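Local coordinates for protein KLLA0B12012p (Kluyveromyces lactis, PDB 6Y3P) that probably binds ATP through its C-terminal ATP-grasp domain, the part described here, and is a direct partner of the mRNA decapping enzyme Dcp2, at residues 251-254 with 255-258; 278-281 with 282-286; 364-367 with 368-372. All coordinates share one frame; numbering follows the deposited sequence.

Contact 1 of 3, residues 251-254 with 255-258; sequences YDVL and DIEQ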
loop_
_atom_site.group_PDB
_atom_site.type_symbol
_atom_site.label_atom_id
_atom_site.label_comp_id
_atom_site.label_asym_id
_atom_site.label_seq_id
_atom_site.Cartn_x
_atom_site.Cartn_y
_atom_site.Cartn_z
ATOM N N TYR A 251 -0.877 -29.858 -10.037
ATOM C CA TYR A 251 -0.094 -28.676 -10.347
ATOM C C TYR A 251 -0.463 -27.539 -9.365
ATOM O O TYR A 251 -1.498 -26.877 -9.540
ATOM C CB TYR A 251 -0.269 -28.268 -11.828
ATOM C CG TYR A 251 0.679 -27.155 -12.206
ATOM C CD1 TYR A 251 2.005 -27.428 -12.543
ATOM C CD2 TYR A 251 0.292 -25.820 -12.102
ATOM C CE1 TYR A 251 2.916 -26.404 -12.784
ATOM C CE2 TYR A 251 1.192 -24.787 -12.346
ATOM C CZ TYR A 251 2.499 -25.083 -12.700
ATOM O OH TYR A 251 3.379 -24.056 -12.933
ATOM N N ASP A 252 0.377 -27.334 -8.321
ATOM C CA ASP A 252 0.142 -26.360 -7.238
ATOM C C ASP A 252 1.089 -25.140 -7.267
ATOM O O ASP A 252 1.265 -24.446 -6.257
ATOM C CB ASP A 252 0.185 -27.069 -5.870
ATOM C CG ASP A 252 1.559 -27.557 -5.442
ATOM O OD1 ASP A 252 2.361 -27.932 -6.322
ATOM O OD2 ASP A 252 1.826 -27.578 -4.218
ATOM N N VAL A 253 1.659 -24.864 -8.442
ATOM C CA VAL A 253 2.590 -23.762 -8.647
ATOM C C VAL A 253 1.868 -22.613 -9.372
ATOM O O VAL A 253 0.915 -22.847 -10.112
ATOM C CB VAL A 253 3.842 -24.270 -9.431
ATOM C CG1 VAL A 253 4.851 -23.154 -9.701
ATOM C CG2 VAL A 253 4.509 -25.448 -8.722
ATOM N N LEU A 254 2.307 -21.378 -9.122
ATOM C CA LEU A 254 1.856 -20.171 -9.818
ATOM C C LEU A 254 3.058 -19.279 -10.122
ATOM O O LEU A 254 4.070 -19.363 -9.421
ATOM C CB LEU A 254 0.683 -19.423 -9.157
ATOM C CG LEU A 254 0.707 -19.177 -7.671
ATOM C CD1 LEU A 254 -0.185 -18.005 -7.317
ATOM C CD2 LEU A 254 0.286 -20.405 -6.926
ATOM N N ASP A 255 2.990 -18.512 -11.228
ATOM C CA ASP A 255 4.093 -17.676 -11.721
ATOM C C ASP A 255 5.306 -18.559 -12.144
ATOM O O ASP A 255 6.460 -18.269 -11.803
ATOM C CB ASP A 255 4.475 -16.546 -10.720
ATOM C CG ASP A 255 3.326 -15.647 -10.275
ATOM O OD1 ASP A 255 2.719 -14.977 -11.147
ATOM O OD2 ASP A 255 3.071 -15.568 -9.044
ATOM N N ILE A 256 5.013 -19.663 -12.871
ATOM C CA ILE A 256 6.010 -20.608 -13.413
ATOM C C ILE A 256 6.864 -19.898 -14.480
ATOM O O ILE A 256 8.081 -20.121 -14.550
ATOM C CB ILE A 256 5.360 -21.938 -13.947
ATOM C CG1 ILE A 256 6.414 -22.970 -14.465
ATOM C CG2 ILE A 256 4.259 -21.694 -15.010
ATOM C CD1 ILE A 256 7.306 -23.658 -13.399
ATOM N N GLU A 257 6.210 -19.004 -15.267
ATOM C CA GLU A 257 6.798 -18.194 -16.334
ATOM C C GLU A 257 7.870 -17.238 -15.811
ATOM O O GLU A 257 8.712 -16.791 -16.585
ATOM C CB GLU A 257 5.713 -17.449 -17.132
ATOM C CG GLU A 257 4.664 -18.353 -17.778
ATOM C CD GLU A 257 5.044 -19.187 -18.992
ATOM O OE1 GLU A 257 6.209 -19.643 -19.082
ATOM O OE2 GLU A 257 4.148 -19.423 -19.836
ATOM N N GLN A 258 7.848 -16.954 -14.500
ATOM C CA GLN A 258 8.839 -16.127 -13.823
ATOM C C GLN A 258 10.062 -16.991 -13.482
ATOM O O GLN A 258 11.186 -16.550 -13.720
ATOM C CB GLN A 258 8.243 -15.447 -12.580
ATOM C CG GLN A 258 7.173 -14.397 -12.928
ATOM C CD GLN A 258 6.472 -13.778 -11.736
ATOM O OE1 GLN A 258 6.777 -14.049 -10.565
ATOM N NE2 GLN A 258 5.493 -12.931 -12.011
#

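Contact 2 of 3, residues 278-281 with 282-286; sequences SVIE and FDALK. With SO4 (sulfate ion), chain D.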
loop_
_atom_site.group_PDB
_atom_site.type_symbol
_atom_site.label_atom_id
_atom_site.label_comp_id
_atom_site.label_asym_id
_atom_site.label_seq_id
_atom_site.Cartn_x
_atom_site.Cartn_y
_atom_site.Cartn_z
ATOM N N SER A 278 -3.308 -3.926 -17.787
ATOM C CA SER A 278 -4.528 -3.127 -17.930
ATOM C C SER A 278 -4.904 -2.447 -16.615
ATOM O O SER A 278 -4.937 -3.091 -15.564
ATOM C CB SER A 278 -5.689 -3.986 -18.427
ATOM O OG SER A 278 -6.643 -3.229 -19.159
ATOM N N VAL A 279 -5.152 -1.131 -16.694
ATOM C CA VAL A 279 -5.517 -0.227 -15.595
ATOM C C VAL A 279 -6.812 0.488 -15.983
ATOM O O VAL A 279 -6.861 1.169 -17.004
ATOM C CB VAL A 279 -4.405 0.816 -15.258
ATOM C CG1 VAL A 279 -4.809 1.664 -14.054
ATOM C CG2 VAL A 279 -3.055 0.151 -15.011
ATOM N N ILE A 280 -7.857 0.291 -15.182
ATOM C CA ILE A 280 -9.192 0.876 -15.308
ATOM C C ILE A 280 -9.497 1.443 -13.918
ATOM O O ILE A 280 -9.098 0.845 -12.901
ATOM C CB ILE A 280 -10.264 -0.216 -15.675
ATOM C CG1 ILE A 280 -9.854 -1.097 -16.896
ATOM C CG2 ILE A 280 -11.695 0.368 -15.869
ATOM C CD1 ILE A 280 -9.625 -0.367 -18.293
ATOM N N GLU A 281 -10.241 2.559 -13.877
ATOM C CA GLU A 281 -10.727 3.158 -12.639
ATOM C C GLU A 281 -11.718 2.155 -12.049
ATOM O O GLU A 281 -12.608 1.647 -12.755
ATOM C CB GLU A 281 -11.423 4.507 -12.897
ATOM C CG GLU A 281 -11.791 5.239 -11.609
ATOM C CD GLU A 281 -12.535 6.553 -11.728
ATOM O OE1 GLU A 281 -12.726 7.040 -12.866
ATOM O OE2 GLU A 281 -12.944 7.089 -10.673
ATOM N N PHE A 282 -11.538 1.855 -10.755
ATOM C CA PHE A 282 -12.385 0.917 -10.037
ATOM C C PHE A 282 -13.888 1.140 -10.220
ATOM O O PHE A 282 -14.606 0.171 -10.481
ATOM C CB PHE A 282 -12.012 0.913 -8.563
ATOM C CG PHE A 282 -12.938 0.065 -7.727
ATOM C CD1 PHE A 282 -12.856 -1.319 -7.762
ATOM C CD2 PHE A 282 -13.865 0.657 -6.873
ATOM C CE1 PHE A 282 -13.698 -2.100 -6.983
ATOM C CE2 PHE A 282 -14.729 -0.133 -6.101
ATOM C CZ PHE A 282 -14.644 -1.508 -6.170
ATOM N N ASP A 283 -14.366 2.401 -10.102
ATOM C CA ASP A 283 -15.789 2.727 -10.214
ATOM C C ASP A 283 -16.352 2.536 -11.609
ATOM O O ASP A 283 -17.570 2.478 -11.773
ATOM C CB ASP A 283 -16.106 4.146 -9.688
ATOM C CG ASP A 283 -17.581 4.344 -9.342
ATOM O OD1 ASP A 283 -18.094 3.604 -8.471
ATOM O OD2 ASP A 283 -18.244 5.177 -10.008
ATOM N N ALA A 284 -15.481 2.433 -12.615
ATOM C CA ALA A 284 -15.900 2.194 -13.988
ATOM C C ALA A 284 -16.234 0.705 -14.208
ATOM O O ALA A 284 -16.698 0.366 -15.290
ATOM C CB ALA A 284 -14.798 2.639 -14.957
ATOM N N LEU A 285 -15.961 -0.189 -13.219
ATOM C CA LEU A 285 -16.269 -1.615 -13.358
ATOM C C LEU A 285 -17.766 -1.834 -12.981
ATOM O O LEU A 285 -18.107 -1.928 -11.808
ATOM C CB LEU A 285 -15.310 -2.459 -12.513
ATOM C CG LEU A 285 -13.792 -2.262 -12.800
ATOM C CD1 LEU A 285 -12.942 -2.896 -11.695
ATOM C CD2 LEU A 285 -13.393 -2.823 -14.192
ATOM N N LYS A 286 -18.659 -1.827 -13.996
ATOM C CA LYS A 286 -20.097 -1.907 -13.771
ATOM C C LYS A 286 -20.587 -3.314 -13.477
ATOM O O LYS A 286 -21.696 -3.463 -12.966
ATOM C CB LYS A 286 -20.897 -1.243 -14.901
ATOM C CG LYS A 286 -20.535 0.227 -15.164
ATOM C CD LYS A 286 -20.578 1.133 -13.932
ATOM C CE LYS A 286 -20.177 2.550 -14.275
ATOM N NZ LYS A 286 -19.841 3.343 -13.060
HETATM S S SO4 D . -23.471 3.417 -11.548
HETATM O O1 SO4 D . -24.227 2.187 -11.295
HETATM O O2 SO4 D . -24.252 4.575 -11.100
HETATM O O3 SO4 D . -22.215 3.367 -10.801
HETATM O O4 SO4 D . -23.192 3.528 -12.986
#

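Contact 3 of 3, residues 364-367 with 368-372; sequences DELF and DDVVS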
loop_
_atom_site.group_PDB
_atom_site.type_symbol
_atom_site.label_atom_id
_atom_site.label_comp_id
_atom_site.label_asym_id
_atom_site.label_seq_id
_atom_site.Cartn_x
_atom_site.Cartn_y
_atom_site.Cartn_z
ATOM N N ASP A 364 -5.128 14.306 -11.909
ATOM C CA ASP A 364 -5.293 15.769 -11.824
ATOM C C ASP A 364 -6.140 16.164 -10.613
ATOM O O ASP A 364 -5.824 17.129 -9.928
ATOM C CB ASP A 364 -5.966 16.310 -13.089
ATOM C CG ASP A 364 -5.070 16.508 -14.289
ATOM O OD1 ASP A 364 -3.865 16.187 -14.191
ATOM O OD2 ASP A 364 -5.572 16.999 -15.329
ATOM N N GLU A 365 -7.206 15.412 -10.353
ATOM C CA GLU A 365 -8.118 15.662 -9.247
ATOM C C GLU A 365 -7.460 15.258 -7.933
ATOM O O GLU A 365 -7.756 15.857 -6.899
ATOM C CB GLU A 365 -9.428 14.893 -9.473
ATOM C CG GLU A 365 -10.474 15.170 -8.407
ATOM C CD GLU A 365 -11.737 14.340 -8.451
ATOM O OE1 GLU A 365 -12.161 13.950 -9.562
ATOM O OE2 GLU A 365 -12.331 14.128 -7.370
ATOM N N LEU A 366 -6.558 14.254 -7.974
ATOM C CA LEU A 366 -5.850 13.804 -6.787
ATOM C C LEU A 366 -4.944 14.918 -6.263
ATOM O O LEU A 366 -5.033 15.255 -5.076
ATOM C CB LEU A 366 -5.048 12.507 -7.056
ATOM C CG LEU A 366 -3.889 12.144 -6.077
ATOM C CD1 LEU A 366 -4.385 11.848 -4.667
ATOM C CD2 LEU A 366 -3.073 10.999 -6.606
ATOM N N PHE A 367 -4.078 15.475 -7.143
ATOM C CA PHE A 367 -3.108 16.515 -6.777
ATOM C C PHE A 367 -3.784 17.843 -6.513
ATOM O O PHE A 367 -3.301 18.578 -5.672
ATOM C CB PHE A 367 -1.943 16.605 -7.769
ATOM C CG PHE A 367 -1.088 15.369 -7.645
ATOM C CD1 PHE A 367 -0.204 15.217 -6.581
ATOM C CD2 PHE A 367 -1.240 14.306 -8.531
ATOM C CE1 PHE A 367 0.537 14.041 -6.428
ATOM C CE2 PHE A 367 -0.510 13.120 -8.367
ATOM C CZ PHE A 367 0.395 13.009 -7.336
ATOM N N ASP A 368 -4.969 18.073 -7.092
ATOM C CA ASP A 368 -5.795 19.237 -6.809
ATOM C C ASP A 368 -6.241 19.210 -5.328
ATOM O O ASP A 368 -6.094 20.206 -4.628
ATOM C CB ASP A 368 -7.017 19.250 -7.736
ATOM C CG ASP A 368 -7.641 20.620 -7.807
ATOM O OD1 ASP A 368 -7.045 21.513 -8.470
ATOM O OD2 ASP A 368 -8.656 20.846 -7.101
ATOM N N ASP A 369 -6.714 18.038 -4.847
ATOM C CA ASP A 369 -7.172 17.819 -3.481
ATOM C C ASP A 369 -6.053 17.889 -2.479
ATOM O O ASP A 369 -6.235 18.490 -1.422
ATOM C CB ASP A 369 -7.899 16.480 -3.370
ATOM C CG ASP A 369 -9.192 16.391 -4.175
ATOM O OD1 ASP A 369 -9.799 17.455 -4.453
ATOM O OD2 ASP A 369 -9.604 15.251 -4.522
ATOM N N VAL A 370 -4.881 17.302 -2.817
ATOM C CA VAL A 370 -3.705 17.278 -1.951
ATOM C C VAL A 370 -3.241 18.703 -1.687
ATOM O O VAL A 370 -3.069 19.087 -0.535
ATOM C CB VAL A 370 -2.573 16.370 -2.524
ATOM C CG1 VAL A 370 -1.250 16.592 -1.788
ATOM C CG2 VAL A 370 -2.976 14.898 -2.468
ATOM N N VAL A 371 -3.112 19.498 -2.750
ATOM C CA VAL A 371 -2.691 20.892 -2.650
ATOM C C VAL A 371 -3.756 21.775 -1.955
ATOM O O VAL A 371 -3.407 22.498 -1.027
ATOM C CB VAL A 371 -2.241 21.434 -4.028
ATOM C CG1 VAL A 371 -1.966 22.930 -3.986
ATOM C CG2 VAL A 371 -1.013 20.669 -4.539
ATOM N N SER A 372 -5.037 21.676 -2.357
ATOM C CA SER A 372 -6.107 22.506 -1.793
ATOM C C SER A 372 -6.505 22.189 -0.342
ATOM O O SER A 372 -7.103 23.059 0.312
ATOM C CB SER A 372 -7.345 22.460 -2.684
ATOM O OG SER A 372 -7.903 21.155 -2.754
#

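Contact 1 of 3, residues 251-254 with 255-258
The phenol of Tyr251 runs edge-on into Ile256, the first residue of helix 256-264, and this pair offers a worked example of a strand-to-helix turn whose side chains meet by packing. Tyr251 OH does the touching: it sits 3.1 Å from Ile256 CB, a tight approach near the plane of the ring, and 3.3 Å from the methyl Ile256 CG2. The two side chains cross at a slant. Carrying CG anti to the backbone N (chi1 -172°) lays the tyrosine ring alongside its own chain, with Val253 N 3.9 Å above one face of the ring and displaced toward the rim. Val253 adds a looser apolar touch to the same isoleucine, its CG1 lying 4.4 Å from Ile256 CB.

The bend that brings Ile256 back to the tyrosine is made by Asp255, whose backbone takes up left-handed values (phi 64°, psi 44°). Asp255 holds the N-cap position, yet its carboxylate makes no capping bond; the first helical turn begins with a weak bond from Gln258 N to Asp255 O, 3.3 Å long. Further out, the approach to the turn is fixed by strand 154-157: Asp252 and Leu254 pair through their backbones with Ile156 and Ile154, Asp252 OD1 forms a salt bridge with Arg155, and Leu254 packs on both isoleucines.

Tyr251 and Ile256 also touch a crystal neighbour, which may influence their poses. Chemically, the side chains meet across the turn by non-directional van der Waals contact of a phenol oxygen with hydrocarbon, and no hydrogen bond joins residues 251-254 to 255-258.

Contact 2 of 3, residues 278-281 with 282-286
Glu281, last residue of strand 279-281, reaches over the start of the short 3-10 turn 282-284; its side chain lies along the turn while its backbone carbonyl ties the strand end to it. Its CB lies against the backbone N of Phe282 and faces Ala284 CB at the margin of contact. CG, set anti to the backbone N (chi1 -173°), stays over the same amide, 3.5 Å from Phe282 N. From there the chain is extended, and the tip passes Asp283, with Glu281 OE2 4.4 Å from Asp283 CB. The two carboxylates stop short of each other: Glu281 OE2 and Asp283 OD2 are 5.7 Å apart, and each acid turns to arginine, Glu281 OE2 to Arg234 and Asp283 OD1 to Arg297 and Arg293.

The backbone of the glutamate closes the turn. Ala284 N donates to Glu281 O over 3.0 Å, a bent bond (144° at the hydrogen) that arrives well above the carbonyl plane, 53° out of it. Beside it, the CG2 methyl of Ile280 touches Ala284 CB and Leu285 CD2, 4.0 Å from each. Phe282 points the other way, onto Ile296 of helix 290-313.

Past the turn, Lys286 bends back at chi2, and its NZ donates to Asp283 O over 2.7 Å. The same ammonium binds a sulfate, probably from the crystallisation liquor, with NZ 3.3 Å from sulfate O3; Arg293 holds this ion too. The chemistry implies that the neighbouring acids, with arginines for partners, are likely to be ionised, while Lys286, in a long salt bridge with Asp283 OD2, and Arg293 probably together make the spot attractive to an anion.

Contact 3 of 3, residues 364-367 with 368-372
Helix 357-375 carries this contact, a stretch of some two and a half alpha-helical turns in which residues 364-367 offer their carbonyls to the amides four positions on. The bonds all have ordinary helical lengths, but they differ in approach: Val370 N reaches Leu366 O in the carbonyl plane at 3.1 Å, whereas Asp369 N comes to Glu365 O from 36° above it.

On the side chains, Leu366 and Val370 lie side by side and point the same way, CD1 of Leu366 being 4.0 Å from CG2 of Val370. One residue earlier along the helix, Glu365 and Asp369 meet as two acids. Asp369 OD2 is 4.1 Å from Glu365 OE2, the carboxylate planes standing 83° apart, and their mutual repulsion is probably eased by Arg234, which pairs with Glu365 OE1. Asp369 OD2 also stands 3.1 Å from Glu365 O, acceptor against acceptor without a bond. With an alanine here instead of Asp369 the carboxylate is gone, and a gap would probably open beside Glu365 CG and Tyr232.

Tyr232 of strand 228-239 covers Leu366 and Asp369, while helix 21-31 packs on Phe367 and Val371; Phe367 also meets Phe352 edge-to-face. Val371 CG2 lies 3.3 Å from Phe367 O. Toward the end of the stretch Asp368 O is gripped twice by Ser372, by N at 2.9 Å and by OG at 2.8 Å, from opposite faces of the carbonyl plane.

The three contacts follow one another along the chain within the tubulin-tyrosine ligase family region, of the ATP-grasp clan. Contact 1 lies on the surface at the edge of a five-stranded antiparallel sheet; its centre is about 27 Å from that of contact 2 and about 41 Å from that of contact 3, across the middle of the chain. Contacts 2 and 3 are closer, about 7 Å between nearest atoms. Strand 228-239 joins them: it pairs with strand 279-281 and packs against helix 357-375, and its Arg234 forms salt bridges with acids of both. Arg234 of the six-stranded sheet thus links the end of strand 279-281 to helix 357-375, while contact 1 is a separate, peripheral turn.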